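Adapter protein mecA 1 (Bacillus subtilis, PDB 3JTP) acts as an adaptor that recognises unfolded, aggregated and regulatory proteins such as ComK and targets them to the ClpC protease, the C-terminal domain present here interacting with ClpC. Local coordinates at residues Tyr35-Tyr44 with Ser69-Glu77; Phe16-Asn26 with Leu89-Ser98. The protein carries 3 engineered substitutions. All coordinates share one frame; numbering follows the deposited sequence.

Contact 1 (Tyr35-Tyr44 with Ser69-Glu77); sequences YSFENRYYLY and SSISIHRLE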
loop_
_atom_site.group_PDB
_atom_site.type_symbol
_atom_site.label_atom_id
_atom_site.label_comp_id
_atom_site.label_asym_id
_atom_site.label_seq_id
_atom_site.Cartn_x
_atom_site.Cartn_y
_atom_site.Cartn_z
ATOM N N TYR A 35 -2.395 6.233 3.020
ATOM C CA TYR A 35 -3.170 7.042 3.955
ATOM C C TYR A 35 -2.936 6.540 5.386
ATOM O O TYR A 35 -2.526 5.392 5.575
ATOM C CB TYR A 35 -4.682 6.923 3.675
ATOM C CG TYR A 35 -5.164 7.425 2.337
ATOM C CD1 TYR A 35 -5.818 8.652 2.208
ATOM C CD2 TYR A 35 -4.995 6.657 1.198
ATOM C CE1 TYR A 35 -6.268 9.096 0.968
ATOM C CE2 TYR A 35 -5.432 7.089 -0.032
ATOM C CZ TYR A 35 -6.060 8.298 -0.147
ATOM O OH TYR A 35 -6.466 8.680 -1.399
ATOM N N SER A 36 -3.218 7.375 6.389
ATOM C CA SER A 36 -3.446 6.860 7.748
ATOM C C SER A 36 -4.899 7.041 8.118
ATOM O O SER A 36 -5.581 7.905 7.568
ATOM C CB SER A 36 -2.570 7.537 8.817
ATOM O OG SER A 36 -2.605 8.952 8.732
ATOM N N PHE A 37 -5.359 6.235 9.070
ATOM C CA PHE A 37 -6.728 6.308 9.524
ATOM C C PHE A 37 -6.878 5.490 10.808
ATOM O O PHE A 37 -6.593 4.291 10.837
ATOM C CB PHE A 37 -7.670 5.822 8.413
ATOM C CG PHE A 37 -9.128 5.860 8.781
ATOM C CD1 PHE A 37 -9.785 7.073 8.952
ATOM C CD2 PHE A 37 -9.851 4.682 8.928
ATOM C CE1 PHE A 37 -11.148 7.110 9.292
ATOM C CE2 PHE A 37 -11.214 4.711 9.264
ATOM C CZ PHE A 37 -11.859 5.922 9.450
ATOM N N GLU A 38 -7.291 6.158 11.881
ATOM C CA GLU A 38 -7.570 5.477 13.132
ATOM C C GLU A 38 -6.420 4.578 13.570
ATOM O O GLU A 38 -6.640 3.415 13.902
ATOM C CB GLU A 38 -8.823 4.606 12.994
ATOM C CG GLU A 38 -10.116 5.359 12.836
ATOM C CD GLU A 38 -10.328 6.371 13.939
ATOM O OE1 GLU A 38 -10.010 6.063 15.117
ATOM O OE2 GLU A 38 -10.818 7.476 13.621
ATOM N N ASN A 39 -5.201 5.098 13.563
ATOM C CA ASN A 39 -4.067 4.359 14.128
ATOM C C ASN A 39 -3.466 3.339 13.182
ATOM O O ASN A 39 -2.456 2.738 13.496
ATOM C CB ASN A 39 -4.460 3.651 15.438
ATOM C CG ASN A 39 -5.333 4.515 16.339
ATOM O OD1 ASN A 39 -6.405 4.083 16.794
ATOM N ND2 ASN A 39 -4.888 5.747 16.592
ATOM N N ARG A 40 -4.076 3.133 12.023
ATOM C CA ARG A 40 -3.491 2.214 11.060
ATOM C C ARG A 40 -3.107 2.897 9.754
ATOM O O ARG A 40 -3.414 4.069 9.551
ATOM C CB ARG A 40 -4.390 1.005 10.849
ATOM C CG ARG A 40 -4.682 0.314 12.165
ATOM C CD ARG A 40 -4.762 -1.185 12.045
ATOM N NE ARG A 40 -6.045 -1.652 11.534
ATOM C CZ ARG A 40 -7.092 -1.939 12.304
ATOM N NH1 ARG A 40 -6.995 -1.791 13.621
ATOM N NH2 ARG A 40 -8.232 -2.372 11.759
ATOM N N TYR A 41 -2.381 2.184 8.901
ATOM C CA TYR A 41 -1.975 2.729 7.602
ATOM C C TYR A 41 -2.682 1.938 6.517
ATOM O O TYR A 41 -2.918 0.735 6.663
ATOM C CB TYR A 41 -0.440 2.705 7.424
ATOM C CG TYR A 41 0.240 3.673 8.366
ATOM C CD1 TYR A 41 0.501 4.982 7.979
ATOM C CD2 TYR A 41 0.571 3.295 9.669
ATOM C CE1 TYR A 41 1.087 5.884 8.851
ATOM C CE2 TYR A 41 1.153 4.197 10.556
ATOM C CZ TYR A 41 1.410 5.491 10.135
ATOM O OH TYR A 41 2.003 6.393 10.996
ATOM N N TYR A 42 -3.053 2.620 5.447
ATOM C CA TYR A 42 -3.782 1.992 4.368
ATOM C C TYR A 42 -3.092 2.307 3.061
ATOM O O TYR A 42 -2.766 3.455 2.779
ATOM C CB TYR A 42 -5.238 2.488 4.350
ATOM C CG TYR A 42 -6.008 2.044 5.567
ATOM C CD1 TYR A 42 -6.857 0.952 5.510
ATOM C CD2 TYR A 42 -5.867 2.708 6.782
ATOM C CE1 TYR A 42 -7.559 0.536 6.628
ATOM C CE2 TYR A 42 -6.567 2.295 7.911
ATOM C CZ TYR A 42 -7.412 1.212 7.826
ATOM O OH TYR A 42 -8.113 0.796 8.941
ATOM N N LEU A 43 -2.841 1.272 2.279
ATOM C CA LEU A 43 -2.154 1.451 1.019
ATOM C C LEU A 43 -3.205 1.284 -0.040
ATOM O O LEU A 43 -3.698 0.184 -0.241
ATOM C CB LEU A 43 -1.116 0.350 0.808
ATOM C CG LEU A 43 0.313 0.655 0.344
ATOM C CD1 LEU A 43 0.857 -0.472 -0.540
ATOM C CD2 LEU A 43 0.409 1.979 -0.350
ATOM N N TYR A 44 -3.555 2.342 -0.741
ATOM C CA TYR A 44 -4.347 2.091 -1.931
ATOM C C TYR A 44 -3.445 1.511 -3.027
ATOM O O TYR A 44 -2.442 2.106 -3.387
ATOM C CB TYR A 44 -5.051 3.339 -2.413
ATOM C CG TYR A 44 -5.844 3.087 -3.668
ATOM C CD1 TYR A 44 -6.945 2.236 -3.661
ATOM C CD2 TYR A 44 -5.490 3.703 -4.864
ATOM C CE1 TYR A 44 -7.663 1.995 -4.811
ATOM C CE2 TYR A 44 -6.206 3.481 -6.021
ATOM C CZ TYR A 44 -7.281 2.627 -5.995
ATOM O OH TYR A 44 -7.971 2.419 -7.161
ATOM N N SER A 69 -8.448 -4.872 3.214
ATOM C CA SER A 69 -9.467 -4.137 3.958
ATOM C C SER A 69 -10.697 -3.844 3.105
ATOM O O SER A 69 -10.604 -3.720 1.880
ATOM C CB SER A 69 -8.904 -2.824 4.513
ATOM O OG SER A 69 -9.894 -2.098 5.236
ATOM N N SER A 70 -11.846 -3.719 3.762
ATOM C CA SER A 70 -13.059 -3.285 3.093
ATOM C C SER A 70 -13.245 -1.793 3.301
ATOM O O SER A 70 -14.183 -1.198 2.762
ATOM C CB SER A 70 -14.285 -4.025 3.619
ATOM O OG SER A 70 -14.083 -5.422 3.638
ATOM N N ILE A 71 -12.358 -1.182 4.083
ATOM C CA ILE A 71 -12.405 0.270 4.249
ATOM C C ILE A 71 -12.296 0.968 2.885
ATOM O O ILE A 71 -11.288 0.845 2.181
ATOM C CB ILE A 71 -11.292 0.785 5.170
ATOM C CG1 ILE A 71 -11.377 0.125 6.555
ATOM C CG2 ILE A 71 -11.363 2.296 5.274
ATOM C CD1 ILE A 71 -12.576 0.520 7.394
ATOM N N SER A 72 -13.334 1.711 2.527
ATOM C CA SER A 72 -13.404 2.358 1.226
ATOM C C SER A 72 -12.423 3.510 1.023
ATOM O O SER A 72 -12.138 4.304 1.927
ATOM C CB SER A 72 -14.821 2.861 0.934
ATOM O OG SER A 72 -14.760 3.938 0.010
ATOM N N ILE A 73 -11.948 3.604 -0.208
ATOM C CA ILE A 73 -11.077 4.688 -0.612
ATOM C C ILE A 73 -11.746 6.056 -0.438
ATOM O O ILE A 73 -11.049 7.060 -0.279
ATOM C CB ILE A 73 -10.535 4.452 -2.050
ATOM C CG1 ILE A 73 -9.786 5.678 -2.566
ATOM C CG2 ILE A 73 -11.628 3.974 -2.968
ATOM C CD1 ILE A 73 -8.387 5.790 -1.964
ATOM N N HIS A 74 -13.085 6.090 -0.426
ATOM C CA HIS A 74 -13.829 7.342 -0.186
ATOM C C HIS A 74 -13.896 7.685 1.302
ATOM O O HIS A 74 -13.697 8.834 1.701
ATOM C CB HIS A 74 -15.240 7.293 -0.792
ATOM C CG HIS A 74 -15.243 7.135 -2.280
ATOM N ND1 HIS A 74 -15.773 6.035 -2.910
ATOM C CD2 HIS A 74 -14.756 7.935 -3.259
ATOM C CE1 HIS A 74 -15.617 6.158 -4.217
ATOM N NE2 HIS A 74 -15.001 7.304 -4.455
ATOM N N ARG A 75 -14.192 6.678 2.109
ATOM C CA ARG A 75 -13.985 6.754 3.546
ATOM C C ARG A 75 -12.638 7.422 3.857
ATOM O O ARG A 75 -12.584 8.476 4.502
ATOM C CB ARG A 75 -13.981 5.339 4.109
ATOM C CG ARG A 75 -13.670 5.254 5.583
ATOM C CD ARG A 75 -14.798 5.814 6.400
ATOM N NE ARG A 75 -16.057 5.133 6.126
ATOM C CZ ARG A 75 -17.244 5.579 6.526
ATOM N NH1 ARG A 75 -18.341 4.894 6.231
ATOM N NH2 ARG A 75 -17.333 6.712 7.219
ATOM N N LEU A 76 -11.553 6.795 3.397
ATOM C CA LEU A 76 -10.204 7.307 3.624
ATOM C C LEU A 76 -10.023 8.723 3.089
ATOM O O LEU A 76 -9.398 9.558 3.741
ATOM C CB LEU A 76 -9.164 6.386 2.968
ATOM C CG LEU A 76 -8.930 5.003 3.574
ATOM C CD1 LEU A 76 -8.222 4.097 2.589
ATOM C CD2 LEU A 76 -8.120 5.143 4.839
ATOM N N GLU A 77 -10.554 8.994 1.897
ATOM C CA GLU A 77 -10.345 10.297 1.252
ATOM C C GLU A 77 -10.892 11.470 2.062
ATOM O O GLU A 77 -10.398 12.591 1.971
ATOM C CB GLU A 77 -10.962 10.325 -0.151
ATOM C CG GLU A 77 -9.980 10.144 -1.293
ATOM C CD GLU A 77 -10.662 10.167 -2.651
ATOM O OE1 GLU A 77 -10.107 10.784 -3.592
ATOM O OE2 GLU A 77 -11.758 9.580 -2.779
#
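Ser69 begins the contact, its OG lying in the ring plane of Tyr42, 3.8 Å from CE1 at the edge. The partner is a beta hairpin, strands 35-37 and 40-44 joined by a type I' turn from Phe37 to Arg40, and the second segment leads from an ST turn into a helix that packs on one face of the antiparallel sheet. In the ST turn Ser69 OG also accepts from Ile71 N, a short hydroxyl side chain being able to fold back onto its own backbone. Ile71 then sets CG1 against Tyr42 CE1, so the ring is met by Ser69 at its edge and by Ile71 two residues on. Ser72 is the N-cap: its OG takes a bond from His74 N and a weak one from Arg75 N, which ties down the first turn of the helix. Ile73 is long enough to bring CD1 against two tyrosines, 3.5 Å from Tyr35 OH and 4.1 Å from Tyr44 CG. Arg75 adds its aliphatic CD beside Phe37 CZ, while the guanidinium end leads away from the ring. Leu76 is the hub, a branched apolar residue whose carbons serve three aromatic neighbours. Its CB makes a CH-pi contact over the face of Tyr35, 17° off the ring normal; CD1 touches Tyr42 CB, and CD2 lies off-centre against the Tyr42 ring. With CG anti to the carbonyl carbon (chi1 -70°), CD2 also comes within 3.7 Å of Phe37 CB. At the far end Glu77 meets the hairpin with carbon rather than its carboxylate, CG standing 3.8 Å from Tyr35 OH.

Contact 2 (Phe16-Asn26 with Leu89-Ser98); sequences FEDVISLSKLN and LETIKKHFAS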
loop_
_atom_site.group_PDB
_atom_site.type_symbol
_atom_site.label_atom_id
_atom_site.label_comp_id
_atom_site.label_asym_id
_atom_site.label_seq_id
_atom_site.Cartn_x
_atom_site.Cartn_y
_atom_site.Cartn_z
ATOM N N PHE A 16 3.551 1.454 10.877
ATOM C CA PHE A 16 4.391 2.014 9.839
ATOM C C PHE A 16 5.605 1.147 9.469
ATOM O O PHE A 16 6.008 1.135 8.311
ATOM C CB PHE A 16 4.835 3.430 10.213
ATOM C CG PHE A 16 5.313 4.215 9.054
ATOM C CD1 PHE A 16 4.519 4.340 7.932
ATOM C CD2 PHE A 16 6.559 4.803 9.068
ATOM C CE1 PHE A 16 4.954 5.044 6.830
ATOM C CE2 PHE A 16 7.006 5.511 7.983
ATOM C CZ PHE A 16 6.199 5.640 6.858
ATOM N N GLU A 17 6.188 0.426 10.425
ATOM C CA GLU A 17 7.383 -0.359 10.106
ATOM C C GLU A 17 7.063 -1.383 9.032
ATOM O O GLU A 17 7.894 -1.664 8.176
ATOM C CB GLU A 17 8.000 -1.053 11.333
ATOM C CG GLU A 17 7.959 -0.233 12.618
ATOM C CD GLU A 17 8.725 1.077 12.515
ATOM O OE1 GLU A 17 8.442 2.000 13.327
ATOM O OE2 GLU A 17 9.615 1.170 11.630
ATOM N N ASP A 18 5.856 -1.932 9.060
ATOM C CA ASP A 18 5.493 -2.942 8.081
ATOM C C ASP A 18 5.337 -2.329 6.697
ATOM O O ASP A 18 5.610 -2.990 5.709
ATOM C CB ASP A 18 4.220 -3.681 8.490
ATOM C CG ASP A 18 4.438 -4.597 9.698
ATOM O OD1 ASP A 18 5.612 -4.883 10.010
ATOM O OD2 ASP A 18 3.443 -5.016 10.336
ATOM N N VAL A 19 4.896 -1.076 6.627
ATOM C CA VAL A 19 4.887 -0.358 5.345
ATOM C C VAL A 19 6.316 -0.199 4.802
ATOM O O VAL A 19 6.585 -0.551 3.662
ATOM C CB VAL A 19 4.208 1.018 5.446
ATOM C CG1 VAL A 19 4.170 1.703 4.054
ATOM C CG2 VAL A 19 2.775 0.876 6.049
ATOM N N ILE A 20 7.232 0.302 5.633
ATOM C CA ILE A 20 8.639 0.444 5.257
ATOM C C ILE A 20 9.223 -0.901 4.781
ATOM O O ILE A 20 9.825 -0.962 3.710
ATOM C CB ILE A 20 9.488 0.992 6.414
ATOM C CG1 ILE A 20 9.011 2.381 6.833
ATOM C CG2 ILE A 20 10.983 1.062 6.035
ATOM C CD1 ILE A 20 9.686 2.863 8.126
ATOM N N SER A 21 9.036 -1.962 5.573
ATOM C CA SER A 21 9.436 -3.321 5.178
ATOM C C SER A 21 8.943 -3.687 3.795
ATOM O O SER A 21 9.721 -4.163 2.978
ATOM C CB SER A 21 8.933 -4.378 6.163
ATOM O OG SER A 21 9.614 -4.283 7.392
ATOM N N LEU A 22 7.651 -3.480 3.530
ATOM C CA LEU A 22 7.106 -3.792 2.215
ATOM C C LEU A 22 7.830 -3.004 1.140
ATOM O O LEU A 22 8.165 -3.538 0.086
ATOM C CB LEU A 22 5.620 -3.487 2.144
ATOM C CG LEU A 22 4.764 -4.406 1.269
ATOM C CD1 LEU A 22 3.530 -3.647 0.780
ATOM C CD2 LEU A 22 5.518 -4.988 0.104
ATOM N N SER A 23 8.066 -1.725 1.404
ATOM C CA SER A 23 8.674 -0.873 0.394
ATOM C C SER A 23 10.085 -1.332 0.011
ATOM O O SER A 23 10.504 -1.168 -1.129
ATOM C CB SER A 23 8.716 0.584 0.847
ATOM O OG SER A 23 9.830 0.805 1.686
ATOM N N LYS A 24 10.821 -1.895 0.960
ATOM C CA LYS A 24 12.195 -2.282 0.683
ATOM C C LYS A 24 12.216 -3.415 -0.343
ATOM O O LYS A 24 13.212 -3.607 -1.053
ATOM C CB LYS A 24 12.907 -2.708 1.958
ATOM C CG LYS A 24 14.411 -2.642 1.838
ATOM C CD LYS A 24 15.124 -3.465 2.909
ATOM C CE LYS A 24 15.244 -2.724 4.244
ATOM N NZ LYS A 24 16.554 -3.101 4.906
ATOM N N LEU A 25 11.105 -4.144 -0.435
ATOM C CA LEU A 25 11.035 -5.339 -1.274
ATOM C C LEU A 25 10.966 -5.067 -2.783
ATOM O O LEU A 25 10.971 -5.997 -3.596
ATOM C CB LEU A 25 9.881 -6.229 -0.826
ATOM C CG LEU A 25 10.315 -7.404 0.056
ATOM C CD1 LEU A 25 11.768 -7.260 0.489
ATOM C CD2 LEU A 25 9.414 -7.590 1.255
ATOM N N ASN A 26 10.919 -3.795 -3.159
ATOM C CA ASN A 26 10.790 -3.435 -4.565
ATOM C C ASN A 26 9.626 -4.115 -5.263
ATOM O O ASN A 26 9.745 -4.541 -6.410
ATOM C CB ASN A 26 12.079 -3.746 -5.311
ATOM C CG ASN A 26 13.016 -2.574 -5.339
ATOM O OD1 ASN A 26 12.584 -1.416 -5.334
ATOM N ND2 ASN A 26 14.310 -2.860 -5.366
ATOM N N LEU A 89 5.035 3.679 -2.197
ATOM C CA LEU A 89 6.025 2.697 -1.743
ATOM C C LEU A 89 7.445 3.087 -2.151
ATOM O O LEU A 89 8.371 2.984 -1.341
ATOM C CB LEU A 89 5.683 1.277 -2.204
ATOM C CG LEU A 89 4.544 0.559 -1.472
ATOM C CD1 LEU A 89 4.479 -0.880 -1.937
ATOM C CD2 LEU A 89 4.672 0.620 0.054
ATOM N N GLU A 90 7.603 3.548 -3.393
ATOM C CA GLU A 90 8.885 4.083 -3.869
ATOM C C GLU A 90 9.354 5.252 -2.994
ATOM O O GLU A 90 10.527 5.372 -2.674
ATOM C CB GLU A 90 8.775 4.579 -5.328
ATOM C CG GLU A 90 8.467 3.517 -6.393
ATOM C CD GLU A 90 6.976 3.295 -6.598
ATOM O OE1 GLU A 90 6.181 3.885 -5.835
ATOM O OE2 GLU A 90 6.599 2.527 -7.517
ATOM N N THR A 91 8.435 6.136 -2.618
ATOM C CA THR A 91 8.841 7.279 -1.814
ATOM C C THR A 91 9.242 6.830 -0.414
ATOM O O THR A 91 10.245 7.289 0.125
ATOM C CB THR A 91 7.741 8.363 -1.757
ATOM O OG1 THR A 91 7.490 8.840 -3.086
ATOM C CG2 THR A 91 8.178 9.535 -0.880
ATOM N N ILE A 92 8.461 5.924 0.171
ATOM C CA ILE A 92 8.808 5.379 1.478
ATOM C C ILE A 92 10.179 4.640 1.431
ATOM O O ILE A 92 11.040 4.835 2.292
ATOM C CB ILE A 92 7.708 4.425 2.004
ATOM C CG1 ILE A 92 6.388 5.186 2.245
ATOM C CG2 ILE A 92 8.173 3.759 3.272
ATOM C CD1 ILE A 92 6.486 6.252 3.291
ATOM N N LYS A 93 10.383 3.797 0.427
ATOM C CA LYS A 93 11.655 3.087 0.330
ATOM C C LYS A 93 12.817 4.084 0.342
ATOM O O LYS A 93 13.763 3.933 1.108
ATOM C CB LYS A 93 11.700 2.215 -0.922
ATOM C CG LYS A 93 13.042 1.513 -1.155
ATOM C CD LYS A 93 13.036 0.842 -2.522
ATOM C CE LYS A 93 14.436 0.525 -3.007
ATOM N NZ LYS A 93 14.373 0.053 -4.409
ATOM N N LYS A 94 12.713 5.130 -0.475
ATOM C CA LYS A 94 13.775 6.121 -0.602
ATOM C C LYS A 94 14.164 6.830 0.701
ATOM O O LYS A 94 15.337 6.959 1.007
ATOM C CB LYS A 94 13.401 7.161 -1.674
ATOM C CG LYS A 94 14.554 8.080 -2.065
ATOM C CD LYS A 94 14.116 9.086 -3.116
ATOM C CE LYS A 94 15.316 9.707 -3.813
ATOM N NZ LYS A 94 15.659 8.932 -5.036
ATOM N N HIS A 95 13.186 7.307 1.463
ATOM C CA HIS A 95 13.489 8.053 2.684
ATOM C C HIS A 95 13.539 7.195 3.941
ATOM O O HIS A 95 14.195 7.566 4.912
ATOM C CB HIS A 95 12.466 9.168 2.912
ATOM C CG HIS A 95 12.418 10.169 1.810
ATOM N ND1 HIS A 95 11.575 10.040 0.728
ATOM C CD2 HIS A 95 13.116 11.313 1.607
ATOM C CE1 HIS A 95 11.754 11.062 -0.090
ATOM N NE2 HIS A 95 12.689 11.845 0.418
ATOM N N PHE A 96 12.833 6.070 3.941
ATOM C CA PHE A 96 12.735 5.276 5.170
ATOM C C PHE A 96 13.500 3.951 5.159
ATOM O O PHE A 96 13.880 3.457 6.214
ATOM C CB PHE A 96 11.271 5.020 5.544
ATOM C CG PHE A 96 10.558 6.234 6.073
ATOM C CD1 PHE A 96 10.593 6.541 7.428
ATOM C CD2 PHE A 96 9.838 7.060 5.216
ATOM C CE1 PHE A 96 9.925 7.669 7.924
ATOM C CE2 PHE A 96 9.186 8.188 5.700
ATOM C CZ PHE A 96 9.225 8.492 7.053
ATOM N N ALA A 97 13.716 3.368 3.982
ATOM C CA ALA A 97 14.270 2.004 3.914
ATOM C C ALA A 97 15.779 1.898 4.182
ATOM O O ALA A 97 16.581 2.574 3.542
ATOM C CB ALA A 97 13.904 1.337 2.587
ATOM N N SER A 98 16.122 1.049 5.160
ATOM C CA SER A 98 17.500 0.645 5.532
ATOM C C SER A 98 18.115 1.421 6.697
ATOM O O SER A 98 18.281 0.867 7.794
ATOM C CB SER A 98 18.451 0.608 4.330
ATOM O OG SER A 98 18.198 -0.537 3.530
#
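Phe16 drives the edge of its ring into the face of Phe96, a T-shaped pair with planes at 86° and CE2 poised over the middle of the partner ring. Turning CG anti to the backbone N (chi1 -162°) carries the ring across to the other helix, where CZ also meets Ile92 CD1 at 3.6 Å. Ile92 divides its branches: CD1 goes to Phe16, whereas CG2 packs on Ile20 CA and CG1 and approaches Ser23 OG. Ile20, apolar and branched at CB, lays CG1 and CD1 across Phe96 CB, and its CG2 rests near Ala97 CA. Helices 16-24 and 89-96 cross at nearly a right angle, with axes 8.2 Å apart on one side of the antiparallel sheet of this MecA C-terminal domain. Small Ser23 permits the close approach, its CB lying 3.3 Å from Leu89 O. Its OG, held between the backbone N and carbonyl carbon (chi1 82°), turns back to Ile20 O at 2.7 Å, in the carbonyl plane on a lone pair, so the hydroxyl of this buried residue finds its acceptor within its own helix; the same oxygen also accepts from Lys24 N. Deeper in, Leu89 spreads its methyls, CD1 to Leu22 CD1 and CD2 to Val19 CG1. Polar chains finish the exposed margin. Lys93, fully extended, passes its methylenes by Ser23 O to bring NZ to Asn26 OD1, a bond whose very short modelled length is doubtful. Lys24 bends instead at its third and fourth torsions, and NZ makes a weak 3.3 Å bond to Ser98 OG.

Overall arrangement
From the N terminus, strand 8-13 leads into helix 16-24, the first half of contact 2. Strands 31-37 and 40-46 follow as the hairpin of contact 1, whose loop closes when the chain returns, by way of helix 54-65, as segment 69-77. Strand 81-84 then joins the sheet edge beside 31-37, and helix 88-96 completes contact 2 at the C terminus. The smaller loop therefore falls wholly within the larger, without crossing it. The centres lie about 18 Å apart on opposite sides of the chain's centre, yet the hairpin bridges them: on one face Tyr41 packs against Phe16 and Val19, and Leu43 against Leu89, while its other face carries helix 73-79.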